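Local atomic coordinates of MccB protein (Escherichia coli, PDB entry 6OM4), a protein that takes part in making the nucleotide antibiotic microcin C7, probably using ATP to activate a formylated precursor peptide and attach adenylate through a phosphoramidate bond. Residues S49-A54 with D64-F69; T198-V203 with N224-R229. All coordinates share one frame; numbering follows the deposited sequence.

Contact 1: S49-A54 with D64-F69; sequences SSYTAA and DFSNCF
Tyr51 reaches across from the first turn of its helix and sets its ring against Phe65 and Phe69, one over its face and the other at its edge; the two phenylalanines lie one turn apart on the facing helix. Its CG stands anti to the backbone N (chi1 -176°), which extends the ring toward the second helix although the CB itself points along the interface. Two edge-to-face pairs result. Phe65 turns its edge to the Tyr51 face, CE2 lying 3.6 Å from Tyr51 CE1 and nearer the rim than the middle, the planes inclined at 65°. Toward Phe69 the tyrosine is itself the edge: Tyr51 CD1 sits over the centre of the Phe69 ring, 3.7 Å from Phe69 CD2, with the two planes at 86°. The far end of the tyrosine meets Ser66, Tyr51 OH to Ser66 CB 3.3 Å. Ala54 CB also touches Phe65 CZ at 3.6 Å. Ser50 N-caps the tyrosine's helix, its OG accepting from Ala53 N (3.1 Å). This aromatic cluster joins helix 51-58 to helix 62-74; Phe69 continues it to Phe45 and to Tyr3 on strand 2-5, while Phe65 also packs against Thr41 of helix 32-43.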
loop_
_atom_site.group_PDB
_atom_site.type_symbol
_atom_site.label_atom_id
_atom_site.label_comp_id
_atom_site.label_asym_id
_atom_site.label_seq_id
_atom_site.Cartn_x
_atom_site.Cartn_y
_atom_site.Cartn_z
ATOM N N SER A 49 0.527 7.131 -32.784
ATOM C CA SER A 49 1.043 6.721 -34.051
ATOM C C SER A 49 1.152 5.196 -34.113
ATOM O O SER A 49 1.462 4.541 -33.096
ATOM C CB SER A 49 2.372 7.362 -34.276
ATOM O OG SER A 49 2.964 6.821 -35.446
ATOM N N SER A 50 0.928 4.620 -35.305
ATOM C CA SER A 50 1.213 3.197 -35.540
ATOM C C SER A 50 2.733 2.986 -35.666
ATOM O O SER A 50 3.480 3.878 -35.897
ATOM C CB SER A 50 0.513 2.644 -36.761
ATOM O OG SER A 50 0.879 3.383 -37.919
ATOM N N TYR A 51 3.149 1.750 -35.492
ATOM C CA TYR A 51 4.507 1.312 -35.804
ATOM C C TYR A 51 4.899 1.729 -37.212
ATOM O O TYR A 51 5.942 2.303 -37.409
ATOM C CB TYR A 51 4.546 -0.207 -35.733
ATOM C CG TYR A 51 5.894 -0.838 -35.929
ATOM C CD1 TYR A 51 6.717 -1.079 -34.838
ATOM C CD2 TYR A 51 6.303 -1.279 -37.169
ATOM C CE1 TYR A 51 7.942 -1.711 -34.982
ATOM C CE2 TYR A 51 7.516 -1.935 -37.331
ATOM C CZ TYR A 51 8.346 -2.131 -36.237
ATOM O OH TYR A 51 9.553 -2.757 -36.376
ATOM N N THR A 52 4.035 1.455 -38.197
ATOM C CA THR A 52 4.408 1.793 -39.618
ATOM C C THR A 52 4.477 3.312 -39.849
ATOM O O THR A 52 5.408 3.778 -40.498
ATOM C CB THR A 52 3.529 1.085 -40.655
ATOM O OG1 THR A 52 2.267 1.757 -40.627
ATOM C CG2 THR A 52 3.415 -0.397 -40.385
ATOM N N ALA A 53 3.533 4.103 -39.322
ATOM C CA ALA A 53 3.558 5.542 -39.462
ATOM C C ALA A 53 4.834 6.136 -38.859
ATOM O O ALA A 53 5.365 7.106 -39.410
ATOM C CB ALA A 53 2.316 6.173 -38.852
ATOM N N ALA A 54 5.297 5.577 -37.724
ATOM C CA ALA A 54 6.527 6.016 -37.098
ATOM C C ALA A 54 7.725 5.570 -37.952
ATOM O O ALA A 54 8.590 6.367 -38.210
ATOM C CB ALA A 54 6.649 5.480 -35.690
ATOM N N ASP A 64 17.073 -1.262 -36.551
ATOM C CA ASP A 64 17.335 -0.432 -35.353
ATOM C C ASP A 64 16.011 0.041 -34.736
ATOM O O ASP A 64 15.832 -0.077 -33.552
ATOM C CB ASP A 64 18.274 0.723 -35.660
ATOM C CG ASP A 64 19.643 0.221 -36.089
ATOM O OD1 ASP A 64 20.059 -0.849 -35.608
ATOM O OD2 ASP A 64 20.232 0.837 -36.961
ATOM N N PHE A 65 15.084 0.524 -35.571
ATOM C CA PHE A 65 13.793 0.988 -35.109
ATOM C C PHE A 65 13.056 -0.125 -34.357
ATOM O O PHE A 65 12.440 0.110 -33.330
ATOM C CB PHE A 65 12.964 1.456 -36.302
ATOM C CG PHE A 65 11.576 1.903 -35.951
ATOM C CD1 PHE A 65 11.381 3.160 -35.411
ATOM C CD2 PHE A 65 10.489 1.074 -36.136
ATOM C CE1 PHE A 65 10.113 3.608 -35.089
ATOM C CE2 PHE A 65 9.226 1.525 -35.797
ATOM C CZ PHE A 65 9.042 2.777 -35.258
ATOM N N SER A 66 13.074 -1.353 -34.899
ATOM C CA SER A 66 12.382 -2.483 -34.322
ATOM C C SER A 66 12.914 -2.772 -32.896
ATOM O O SER A 66 12.153 -3.009 -31.958
ATOM C CB SER A 66 12.497 -3.683 -35.271
ATOM O OG SER A 66 11.987 -4.861 -34.694
ATOM N N ASN A 67 14.239 -2.783 -32.752
ATOM C CA ASN A 67 14.920 -2.959 -31.496
ATOM C C ASN A 67 14.490 -1.852 -30.512
ATOM O O ASN A 67 14.127 -2.187 -29.362
ATOM C CB ASN A 67 16.426 -3.003 -31.747
ATOM C CG ASN A 67 17.287 -3.165 -30.522
ATOM O OD1 ASN A 67 18.354 -2.522 -30.426
ATOM N ND2 ASN A 67 16.901 -4.089 -29.653
ATOM N N CYS A 68 14.494 -0.602 -30.958
ATOM C CA CYS A 68 14.161 0.537 -30.081
ATOM C C CYS A 68 12.693 0.460 -29.666
ATOM O O CYS A 68 12.338 0.672 -28.525
ATOM C CB CYS A 68 14.481 1.875 -30.727
ATOM S SG CYS A 68 16.250 2.100 -31.025
ATOM N N PHE A 69 11.818 0.112 -30.605
ATOM C CA PHE A 69 10.414 0.043 -30.286
ATOM C C PHE A 69 10.157 -1.043 -29.214
ATOM O O PHE A 69 9.397 -0.829 -28.283
ATOM C CB PHE A 69 9.644 -0.176 -31.583
ATOM C CG PHE A 69 8.152 -0.282 -31.415
ATOM C CD1 PHE A 69 7.364 0.848 -31.393
ATOM C CD2 PHE A 69 7.561 -1.521 -31.309
ATOM C CE1 PHE A 69 5.989 0.733 -31.246
ATOM C CE2 PHE A 69 6.189 -1.633 -31.189
ATOM C CZ PHE A 69 5.418 -0.498 -31.103
#

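Contact 2: T198-V203 with N224-R229; sequences TDLHKV and NKYCVR
Tyr226 carries the whole helix side of this contact, its ring inserted against the short 3-10 turn that holds Leu200 and His201. With CG anti to the backbone N (chi1 -180°), the ring projects from helix 219-230, and its face, its edge and its hydroxyl each find a different kind of partner.

The apolar part belongs to Leu200. Its CB lies over one face of the tyrosine ring in a CH-pi contact, 4.0 Å from the Tyr226 centroid and 20° off the ring normal, displaced toward the CD2 rim. The CD1 branch of the leucine reaches back to the root of the tyrosine, 3.8 Å from Tyr226 CB, while the phenol extends the other way toward the 3-10 backbone. Leu200 also lies beside Ile194, an ATP-binding residue.

The aromatic part is an edge-to-face pair with His201. Here the tyrosine supplies the edge: Tyr226 CE2 comes 3.6 Å from His201 ND1 and stands over the imidazole face, the planes at 76°. With its CG anti to the carbonyl carbon, the imidazole swings over to offer that face, although the His201 CB does not point at the helix.

The polar part is relayed by water. One water molecule, near the plane of the phenol ring, donates to Val203 O at 2.6 Å and is hydrogen-bonded to Tyr226 OH at 2.8 Å, linking the hydroxyl to the backbone where the 3-10 turn ends.

The contact ties the connection between strands 186-191 and 208-211 to helix 219-230, within the Rossmann-like ThiF family region. Trp209 of strand 208-211 touches both segments, receiving Leu200 and Val203 from the turn and Cys227 from the helix.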
loop_
_atom_site.group_PDB
_atom_site.type_symbol
_atom_site.label_atom_id
_atom_site.label_comp_id
_atom_site.label_asym_id
_atom_site.label_seq_id
_atom_site.Cartn_x
_atom_site.Cartn_y
_atom_site.Cartn_z
ATOM N N THR A 198 -15.182 -12.019 20.092
ATOM C CA THR A 198 -16.531 -12.083 19.579
ATOM C C THR A 198 -17.012 -10.743 18.987
ATOM O O THR A 198 -17.857 -10.713 18.100
ATOM C CB THR A 198 -17.465 -12.592 20.695
ATOM O OG1 THR A 198 -18.612 -13.081 20.006
ATOM C CG2 THR A 198 -17.845 -11.540 21.709
ATOM N N ASP A 199 -16.430 -9.626 19.411
ATOM C CA ASP A 199 -16.774 -8.329 18.848
ATOM C C ASP A 199 -16.426 -8.213 17.346
ATOM O O ASP A 199 -16.942 -7.356 16.682
ATOM C CB ASP A 199 -16.101 -7.213 19.648
ATOM C CG ASP A 199 -16.667 -7.096 21.060
ATOM O OD1 ASP A 199 -17.828 -7.468 21.250
ATOM O OD2 ASP A 199 -15.919 -6.675 21.959
ATOM N N LEU A 200 -15.540 -9.069 16.824
ATOM C CA LEU A 200 -15.175 -9.034 15.388
ATOM C C LEU A 200 -16.355 -9.399 14.484
ATOM O O LEU A 200 -16.386 -8.977 13.329
ATOM C CB LEU A 200 -13.972 -9.941 15.148
ATOM C CG LEU A 200 -12.666 -9.386 15.694
ATOM C CD1 LEU A 200 -11.591 -10.461 15.767
ATOM C CD2 LEU A 200 -12.181 -8.210 14.845
ATOM N N HIS A 201 -17.375 -10.075 15.042
ATOM C CA HIS A 201 -18.611 -10.320 14.312
ATOM C C HIS A 201 -19.333 -9.013 13.947
ATOM O O HIS A 201 -20.198 -9.054 13.073
ATOM C CB HIS A 201 -19.544 -11.272 15.105
ATOM C CG HIS A 201 -18.963 -12.636 15.271
ATOM N ND1 HIS A 201 -18.840 -13.516 14.214
ATOM C CD2 HIS A 201 -18.428 -13.261 16.343
ATOM C CE1 HIS A 201 -18.244 -14.612 14.630
ATOM N NE2 HIS A 201 -17.996 -14.495 15.926
ATOM N N LYS A 202 -19.025 -7.897 14.629
ATOM C CA LYS A 202 -19.673 -6.609 14.382
ATOM C C LYS A 202 -18.975 -5.845 13.246
ATOM O O LYS A 202 -19.424 -4.760 12.847
ATOM C CB LYS A 202 -19.671 -5.724 15.637
ATOM C CG LYS A 202 -20.654 -6.138 16.728
ATOM C CD LYS A 202 -20.004 -6.791 17.927
ATOM C CE LYS A 202 -20.885 -6.855 19.160
ATOM N NZ LYS A 202 -20.717 -5.658 20.011
ATOM N N VAL A 203 -17.847 -6.366 12.750
ATOM C CA VAL A 203 -17.091 -5.684 11.710
ATOM C C VAL A 203 -17.550 -6.188 10.346
ATOM O O VAL A 203 -17.475 -7.391 10.072
ATOM C CB VAL A 203 -15.580 -5.892 11.907
ATOM C CG1 VAL A 203 -14.791 -5.236 10.792
ATOM C CG2 VAL A 203 -15.098 -5.400 13.265
ATOM N N ASN A 224 -6.566 -12.268 12.837
ATOM C CA ASN A 224 -6.027 -13.252 11.958
ATOM C C ASN A 224 -6.960 -14.473 11.947
ATOM O O ASN A 224 -7.383 -14.926 10.885
ATOM C CB ASN A 224 -4.607 -13.602 12.376
ATOM C CG ASN A 224 -3.996 -14.692 11.519
ATOM O OD1 ASN A 224 -3.861 -15.859 11.936
ATOM N ND2 ASN A 224 -3.694 -14.332 10.303
ATOM N N LYS A 225 -7.269 -15.010 13.136
ATOM C CA LYS A 225 -8.103 -16.227 13.234
ATOM C C LYS A 225 -9.482 -15.962 12.627
ATOM O O LYS A 225 -9.960 -16.772 11.796
ATOM C CB LYS A 225 -8.165 -16.718 14.689
ATOM C CG LYS A 225 -9.299 -17.695 15.000
ATOM C CD LYS A 225 -9.194 -18.377 16.364
ATOM C CE LYS A 225 -8.015 -19.337 16.453
ATOM N NZ LYS A 225 -8.180 -20.359 17.528
ATOM N N TYR A 226 -10.093 -14.821 12.983
ATOM C CA TYR A 226 -11.399 -14.450 12.492
ATOM C C TYR A 226 -11.390 -14.362 10.971
ATOM O O TYR A 226 -12.322 -14.865 10.326
ATOM C CB TYR A 226 -11.902 -13.128 13.072
ATOM C CG TYR A 226 -13.264 -12.719 12.575
ATOM C CD1 TYR A 226 -13.413 -11.992 11.419
ATOM C CD2 TYR A 226 -14.417 -13.127 13.227
ATOM C CE1 TYR A 226 -14.656 -11.639 10.928
ATOM C CE2 TYR A 226 -15.671 -12.753 12.769
ATOM C CZ TYR A 226 -15.798 -12.067 11.582
ATOM O OH TYR A 226 -17.042 -11.688 11.148
ATOM N N CYS A 227 -10.338 -13.736 10.393
ATOM C CA CYS A 227 -10.296 -13.482 8.940
ATOM C C CYS A 227 -10.051 -14.779 8.169
ATOM O O CYS A 227 -10.628 -14.969 7.110
ATOM C CB CYS A 227 -9.243 -12.440 8.569
ATOM S SG CYS A 227 -9.848 -10.770 8.943
ATOM N N VAL A 228 -9.257 -15.672 8.733
ATOM C CA VAL A 228 -9.105 -17.011 8.135
ATOM C C VAL A 228 -10.480 -17.694 8.110
ATOM O O VAL A 228 -10.880 -18.294 7.081
ATOM C CB VAL A 228 -8.069 -17.847 8.910
ATOM C CG1 VAL A 228 -8.103 -19.290 8.469
ATOM C CG2 VAL A 228 -6.649 -17.311 8.763
ATOM N N ARG A 229 -11.177 -17.677 9.252
ATOM C CA ARG A 229 -12.481 -18.380 9.348
ATOM C C ARG A 229 -13.522 -17.720 8.433
ATOM O O ARG A 229 -14.396 -18.396 7.864
ATOM C CB ARG A 229 -12.995 -18.416 10.793
ATOM C CG ARG A 229 -12.185 -19.311 11.729
ATOM C CD ARG A 229 -12.597 -19.315 13.207
ATOM N NE ARG A 229 -11.899 -20.381 13.953
ATOM C CZ ARG A 229 -12.300 -20.926 15.114
ATOM N NH1 ARG A 229 -13.372 -20.469 15.740
ATOM N NH2 ARG A 229 -11.621 -21.933 15.647
HETATM O O HOH W 1 -17.180 -9.827 9.111
#

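Overall arrangement
Each contact centres on a tyrosine of its own, and the two occupy opposite sides of the chain's centre, their own centres about 55 Å apart, and share no helix or strand. Contact 1 is the more buried and lies in the N-terminal part, away from the annotated sites; it joins two successive helices mainly through aromatic and apolar groups, with no hydrogen bond found across it. Contact 2 is partly buried, with a buried leucine and an exposed histidine, and adds a water bridge to its ring contacts. It joins a loop to a helix in the nucleotide-binding region, the Leu200 side chain lying about 8 Å from the bound adenosine phosphoramidate.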